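Side-chain contacts in class I phosphodiesterase PDEB1 (Leishmania major, PDB 2R8Q), which belongs to the cyclic nucleotide phosphodiesterase family, an all-helical catalytic domain holding zinc and magnesium ions and bound 3-isobutyl-1-methylxanthine: residues G328-W331 with C332-V336; C109-L112 with H113-L116. All blocks are in the same frame, centred on the assembly; numbering follows the deposited sequence.

Interaction 1 (G328-W331 with C332-V336)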
ATOM      1  N   GLY A 328      23.307 -15.500 -24.668  1.00 23.30           N
ATOM      2  CA  GLY A 328      22.766 -14.912 -25.880  1.00 21.86           C
ATOM      3  C   GLY A 328      22.657 -13.395 -25.866  1.00 21.21           C
ATOM      4  O   GLY A 328      22.301 -12.789 -26.879  1.00 22.38           O
ATOM      5  N   MET A 329      22.962 -12.780 -24.725  1.00 20.23           N
ATOM      6  CA  MET A 329      22.891 -11.325 -24.587  1.00 20.21           C
ATOM      7  C   MET A 329      24.274 -10.673 -24.635  1.00 20.20           C
ATOM      8  O   MET A 329      24.508  -9.629 -24.029  1.00 18.96           O
ATOM      9  CB  MET A 329      22.176 -10.958 -23.277  1.00 19.96           C
ATOM     10  CG  MET A 329      20.661 -11.145 -23.327  1.00 18.97           C
ATOM     11  SD  MET A 329      19.878 -11.296 -21.699  1.00 20.94           S
ATOM     12  CE  MET A 329      20.305  -9.727 -20.961  1.00 19.40           C
ATOM     13  N   GLN A 330      25.190 -11.290 -25.372  1.00 21.55           N
ATOM     14  CA  GLN A 330      26.543 -10.768 -25.495  1.00 21.42           C
ATOM     15  C   GLN A 330      26.581  -9.328 -26.002  1.00 20.63           C
ATOM     16  O   GLN A 330      27.430  -8.546 -25.581  1.00 21.03           O
ATOM     17  CB  GLN A 330      27.362 -11.658 -26.433  1.00 23.13           C
ATOM     18  CG  GLN A 330      28.830 -11.263 -26.557  1.00 22.98           C
ATOM     19  CD  GLN A 330      29.559 -11.281 -25.227  1.00 23.88           C
ATOM     20  OE1 GLN A 330      29.405 -12.210 -24.434  1.00 25.32           O
ATOM     21  NE2 GLN A 330      30.371 -10.257 -24.980  1.00 25.27           N
ATOM     22  N   TRP A 331      25.661  -8.974 -26.895  1.00 20.54           N
ATOM     23  CA  TRP A 331      25.641  -7.623 -27.447  1.00 21.23           C
ATOM     24  C   TRP A 331      25.519  -6.561 -26.352  1.00 21.24           C
ATOM     25  O   TRP A 331      25.994  -5.442 -26.514  1.00 20.61           O
ATOM     26  CB  TRP A 331      24.505  -7.479 -28.472  1.00 22.02           C
ATOM     27  CG  TRP A 331      23.175  -7.073 -27.902  1.00 22.10           C
ATOM     28  CD1 TRP A 331      22.790  -5.813 -27.533  1.00 21.93           C
ATOM     29  CD2 TRP A 331      22.060  -7.929 -27.627  1.00 22.64           C
ATOM     30  NE1 TRP A 331      21.507  -5.833 -27.045  1.00 22.16           N
ATOM     31  CE2 TRP A 331      21.034  -7.118 -27.091  1.00 22.72           C
ATOM     32  CE3 TRP A 331      21.826  -9.303 -27.780  1.00 23.39           C
ATOM     33  CZ2 TRP A 331      19.792  -7.636 -26.706  1.00 22.93           C
ATOM     34  CZ3 TRP A 331      20.590  -9.818 -27.397  1.00 22.67           C
ATOM     35  CH2 TRP A 331      19.590  -8.982 -26.866  1.00 22.65           C
ATOM     36  N   CYS A 332      24.888  -6.917 -25.235  1.00 21.49           N
ATOM     37  CA  CYS A 332      24.727  -5.977 -24.128  1.00 20.27           C
ATOM     38  C   CYS A 332      26.091  -5.628 -23.557  1.00 20.37           C
ATOM     39  O   CYS A 332      26.382  -4.465 -23.282  1.00 21.57           O
ATOM     40  CB  CYS A 332      23.872  -6.589 -23.020  1.00 19.54           C
ATOM     41  SG  CYS A 332      22.191  -6.987 -23.509  1.00 22.22           S
ATOM     42  N   VAL A 333      26.921  -6.649 -23.372  1.00 21.22           N
ATOM     43  CA  VAL A 333      28.263  -6.461 -22.841  1.00 21.39           C
ATOM     44  C   VAL A 333      29.136  -5.710 -23.841  1.00 22.01           C
ATOM     45  O   VAL A 333      29.864  -4.792 -23.470  1.00 21.45           O
ATOM     46  CB  VAL A 333      28.928  -7.817 -22.509  1.00 22.41           C
ATOM     47  CG1 VAL A 333      30.394  -7.609 -22.154  1.00 22.57           C
ATOM     48  CG2 VAL A 333      28.199  -8.482 -21.351  1.00 22.50           C
ATOM     49  N   ASP A 334      29.059  -6.100 -25.110  1.00 22.26           N
ATOM     50  CA  ASP A 334      29.856  -5.442 -26.137  1.00 23.52           C
ATOM     51  C   ASP A 334      29.515  -3.963 -26.239  1.00 23.16           C
ATOM     52  O   ASP A 334      30.398  -3.130 -26.420  1.00 22.72           O
ATOM     53  CB  ASP A 334      29.639  -6.095 -27.504  1.00 24.96           C
ATOM     54  CG  ASP A 334      30.049  -7.550 -27.526  1.00 27.39           C
ATOM     55  OD1 ASP A 334      30.953  -7.922 -26.753  1.00 29.55           O
ATOM     56  OD2 ASP A 334      29.478  -8.317 -28.329  1.00 28.65           O
ATOM     57  N   THR A 335      28.233  -3.636 -26.112  1.00 21.68           N
ATOM     58  CA  THR A 335      27.813  -2.249 -26.220  1.00 20.78           C
ATOM     59  C   THR A 335      28.140  -1.414 -24.985  1.00 21.09           C
ATOM     60  O   THR A 335      28.501  -0.246 -25.104  1.00 21.71           O
ATOM     61  CB  THR A 335      26.307  -2.147 -26.518  1.00 19.85           C
ATOM     62  OG1 THR A 335      26.001  -2.920 -27.685  1.00 22.57           O
ATOM     63  CG2 THR A 335      25.914  -0.700 -26.779  1.00 19.76           C
ATOM     64  N   VAL A 336      28.016  -1.998 -23.798  1.00 21.51           N
ATOM     65  CA  VAL A 336      28.334  -1.233 -22.603  1.00 22.35           C
ATOM     66  C   VAL A 336      29.833  -0.927 -22.607  1.00 22.88           C
ATOM     67  O   VAL A 336      30.253   0.143 -22.174  1.00 21.83           O
ATOM     68  CB  VAL A 336      27.945  -1.987 -21.300  1.00 24.21           C
ATOM     69  CG1 VAL A 336      28.846  -3.185 -21.082  1.00 26.65           C
ATOM     70  CG2 VAL A 336      28.020  -1.030 -20.115  1.00 26.30           C
TER

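Interaction 2 (C109-L112 with H113-L116)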
ATOM      1  N   CYS A 109       9.873  -2.784 -21.059  1.00 13.89           N
ATOM      2  CA  CYS A 109       9.068  -3.854 -21.644  1.00 13.49           C
ATOM      3  C   CYS A 109       9.670  -4.297 -22.979  1.00 14.27           C
ATOM      4  O   CYS A 109       9.906  -5.484 -23.202  1.00 13.52           O
ATOM      5  CB  CYS A 109       7.630  -3.364 -21.841  1.00 14.47           C
ATOM      6  SG  CYS A 109       6.484  -4.585 -22.538  1.00 15.76           S
ATOM      7  N   GLN A 110       9.935  -3.333 -23.855  1.00 13.93           N
ATOM      8  CA  GLN A 110      10.506  -3.626 -25.167  1.00 13.76           C
ATOM      9  C   GLN A 110      11.884  -4.275 -25.044  1.00 14.07           C
ATOM     10  O   GLN A 110      12.219  -5.212 -25.782  1.00 14.21           O
ATOM     11  CB  GLN A 110      10.596  -2.327 -25.979  1.00 14.79           C
ATOM     12  CG  GLN A 110      10.938  -2.488 -27.463  1.00 17.27           C
ATOM     13  CD  GLN A 110      12.427  -2.614 -27.733  1.00 16.29           C
ATOM     14  OE1 GLN A 110      13.246  -1.957 -27.088  1.00 17.05           O
ATOM     15  NE2 GLN A 110      12.785  -3.445 -28.709  1.00 17.58           N
ATOM     16  N   THR A 111      12.677  -3.785 -24.099  1.00 13.17           N
ATOM     17  CA  THR A 111      14.018  -4.309 -23.874  1.00 13.53           C
ATOM     18  C   THR A 111      13.957  -5.762 -23.399  1.00 13.94           C
ATOM     19  O   THR A 111      14.736  -6.608 -23.850  1.00 15.51           O
ATOM     20  CB  THR A 111      14.764  -3.455 -22.833  1.00 14.16           C
ATOM     21  OG1 THR A 111      14.896  -2.115 -23.325  1.00 14.75           O
ATOM     22  CG2 THR A 111      16.142  -4.029 -22.556  1.00 15.59           C
ATOM     23  N   LEU A 112      13.028  -6.061 -22.497  1.00 13.85           N
ATOM     24  CA  LEU A 112      12.899  -7.425 -22.005  1.00 13.10           C
ATOM     25  C   LEU A 112      12.514  -8.363 -23.141  1.00 13.45           C
ATOM     26  O   LEU A 112      12.947  -9.515 -23.171  1.00 15.74           O
ATOM     27  CB  LEU A 112      11.864  -7.499 -20.879  1.00 14.31           C
ATOM     28  CG  LEU A 112      12.343  -6.891 -19.559  1.00 16.36           C
ATOM     29  CD1 LEU A 112      11.203  -6.881 -18.554  1.00 17.17           C
ATOM     30  CD2 LEU A 112      13.520  -7.694 -19.026  1.00 21.94           C
ATOM     31  N   HIS A 113      11.702  -7.877 -24.074  1.00 14.58           N
ATOM     32  CA  HIS A 113      11.316  -8.712 -25.200  1.00 15.90           C
ATOM     33  C   HIS A 113      12.593  -9.075 -25.953  1.00 16.85           C
ATOM     34  O   HIS A 113      12.791 -10.234 -26.314  1.00 15.86           O
ATOM     35  CB  HIS A 113      10.334  -7.975 -26.118  1.00 17.03           C
ATOM     36  CG  HIS A 113       9.807  -8.815 -27.243  1.00 18.46           C
ATOM     37  ND1 HIS A 113      10.567  -9.148 -28.343  1.00 18.83           N
ATOM     38  CD2 HIS A 113       8.597  -9.393 -27.433  1.00 18.54           C
ATOM     39  CE1 HIS A 113       9.849  -9.893 -29.164  1.00 18.93           C
ATOM     40  NE2 HIS A 113       8.648 -10.057 -28.635  1.00 18.93           N
ATOM     41  N   THR A 114      13.480  -8.102 -26.165  1.00 16.04           N
ATOM     42  CA  THR A 114      14.715  -8.410 -26.883  1.00 15.89           C
ATOM     43  C   THR A 114      15.592  -9.405 -26.123  1.00 17.42           C
ATOM     44  O   THR A 114      16.272 -10.223 -26.732  1.00 17.22           O
ATOM     45  CB  THR A 114      15.555  -7.140 -27.220  1.00 15.99           C
ATOM     46  OG1 THR A 114      16.140  -6.598 -26.030  1.00 16.81           O
ATOM     47  CG2 THR A 114      14.683  -6.093 -27.890  1.00 18.96           C
ATOM     48  N   TYR A 115      15.570  -9.354 -24.794  1.00 16.40           N
ATOM     49  CA  TYR A 115      16.379 -10.284 -24.014  1.00 16.11           C
ATOM     50  C   TYR A 115      15.814 -11.694 -24.115  1.00 16.57           C
ATOM     51  O   TYR A 115      16.559 -12.668 -24.239  1.00 17.58           O
ATOM     52  CB  TYR A 115      16.417  -9.872 -22.538  1.00 16.12           C
ATOM     53  CG  TYR A 115      17.181  -8.599 -22.244  1.00 16.35           C
ATOM     54  CD1 TYR A 115      17.165  -8.045 -20.965  1.00 17.19           C
ATOM     55  CD2 TYR A 115      17.927  -7.950 -23.233  1.00 17.83           C
ATOM     56  CE1 TYR A 115      17.866  -6.884 -20.672  1.00 16.89           C
ATOM     57  CE2 TYR A 115      18.635  -6.781 -22.947  1.00 18.53           C
ATOM     58  CZ  TYR A 115      18.597  -6.256 -21.662  1.00 17.47           C
ATOM     59  OH  TYR A 115      19.277  -5.095 -21.367  1.00 21.17           O
ATOM     60  N   LEU A 116      14.491 -11.794 -24.057  1.00 16.45           N
ATOM     61  CA  LEU A 116      13.812 -13.080 -24.126  1.00 16.60           C
ATOM     62  C   LEU A 116      13.904 -13.755 -25.484  1.00 17.32           C
ATOM     63  O   LEU A 116      14.183 -14.951 -25.579  1.00 17.57           O
ATOM     64  CB  LEU A 116      12.332 -12.912 -23.777  1.00 17.79           C
ATOM     65  CG  LEU A 116      11.991 -12.590 -22.321  1.00 15.94           C
ATOM     66  CD1 LEU A 116      10.508 -12.252 -22.220  1.00 16.12           C
ATOM     67  CD2 LEU A 116      12.347 -13.778 -21.430  1.00 15.17           C
TER

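Interaction 1 (G328-W331 with C332-V336)
Cys-332 N bonds back to Met-329 O, three residues earlier, whereas Asp-334 N and Thr-335 N reach Gln-330 O and Trp-331 O over the four-residue spacing of an alpha helix, in the early part of helix 330-348 of the all-helical phosphodiesterase catalytic domain. The two spacings differ in direction too: Cys-332 N stands above the plane of the Met-329 carbonyl, while Asp-334 N comes to Gln-330 O nearly along the C=O axis. Among the side chains, the indole of Trp-331 is paired with its chain neighbour. Its chi1 of 88° sets CG between the backbone N and the carbonyl carbon, a crowded position that lays the ring over the peptide that follows, with Cys-332 N over a face. Cys-332 SG lies over the five-membered ring of Trp-331, 3.9 Å from its centroid, in a sulfur-aromatic contact. Cys-332 SG also rests 4.0 Å from Met-329 CB. On the outer side, Gln-330 and Asp-334 cross at about a right angle. Gln-330 NE2 donates to Asp-334 OD1 at 3.0 Å, almost straight at 168°; the acceptor is in the amide plane, yet the nitrogen meets the carboxylate from above its plane. A bend at chi2 (59°) turns the glutamine amide along the helix to make this bond. Thr-335, its side chain about 13 Å from the bound 3-isobutyl-1-methylxanthine, grips Trp-331 O twice, by OG1 at 2.8 Å and by its backbone N at 2.9 Å, from opposite faces of the carbonyl plane. Thr-335 OG1 also lies at the edge of the indole, near its plane. Met-329, Trp-331 and Cys-332 pack on helix 102-118, Trp-331 also touching Pro-41, while Gln-330, Cys-332 and Val-333 meet helix 302-324, so this turn is wedged between two helices with its polar pair toward the surface.

Interaction 2 (C109-L112 with H113-L116)
The phenol ring of Tyr-115 carries Thr-111 on one face. Thr-111 CG2 sits 3.9 Å from the ring centroid, 28° off the normal, as a CH-pi contact, and is closest to Tyr-115 CZ at 3.4 Å. On the same face, displaced toward the rim, Thr-111 O lies 3.4 Å above the ring plane. Met-329 covers the opposite face with CE, and the indole of Trp-331 approaches near the ring plane. Leu-112 CD2 comes to Tyr-115 CD1 obliquely, at 4.1 Å. The other ring, of His-113, meets that of Tyr-117 one turn on, with planes about 55° apart. The methyl of Thr-111 reaches the phenol because CG2 stands anti to the backbone N, which runs the two side chains side by side in the same direction. Thr-111 OG1 is hydrogen-bonded instead to Asp-107 O and Lys-260 NZ. Thr-111 O takes two donors: Tyr-115 N, in the carbonyl plane at 3.0 Å, and Thr-114 OG1, a short 2.6 Å away. The second bond depends on a chi1 of 71° at Thr-114, which tucks the hydroxyl over the preceding turn and sends CG2 to the amide of Gln-110, 3.4 Å from NE2. That amide nitrogen is held by Phe-38 O and Ser-40 O, tying the helix to the segment before helix 45-51. The same helix carries the zinc ligand His-104, and the Leu-112 side chain lies about 10 Å from the zinc ion. All eight residues are buried. The Thr-111 methyl covers the Tyr-115 ring and the Thr-114 methyl lies against the Gln-110 amide, while three buried polar atoms are satisfied within the same chain: Thr-114 OG1 inside the helix turn, Thr-111 OG1 by Asp-107 and Lys-260, and Gln-110 NE2 by Phe-38 and Ser-40.

How the interactions relate
Interaction 2 lies deeper, its centre about 10 Å from that of the chain and wholly buried, while interaction 1, with its centre at about 18 Å, is part buried and part exposed. Each is local to a single helix, 102-118 or 330-348, and the two helices pack directly against each other: Cys-332 SG comes within 3.6 Å of Tyr-115 CE2, and Trp-331 CH2 within 3.5 Å of Thr-114 O. Both use a threonine hydroxyl to reinforce a backbone carbonyl. Otherwise their chemistry follows their place: 328-336 combines a sulfur-aromatic inner side with an amide-carboxylate pair facing outward, whereas 109-116 has no acidic side chain, lysine or arginine and packs a methyl against a phenol ring.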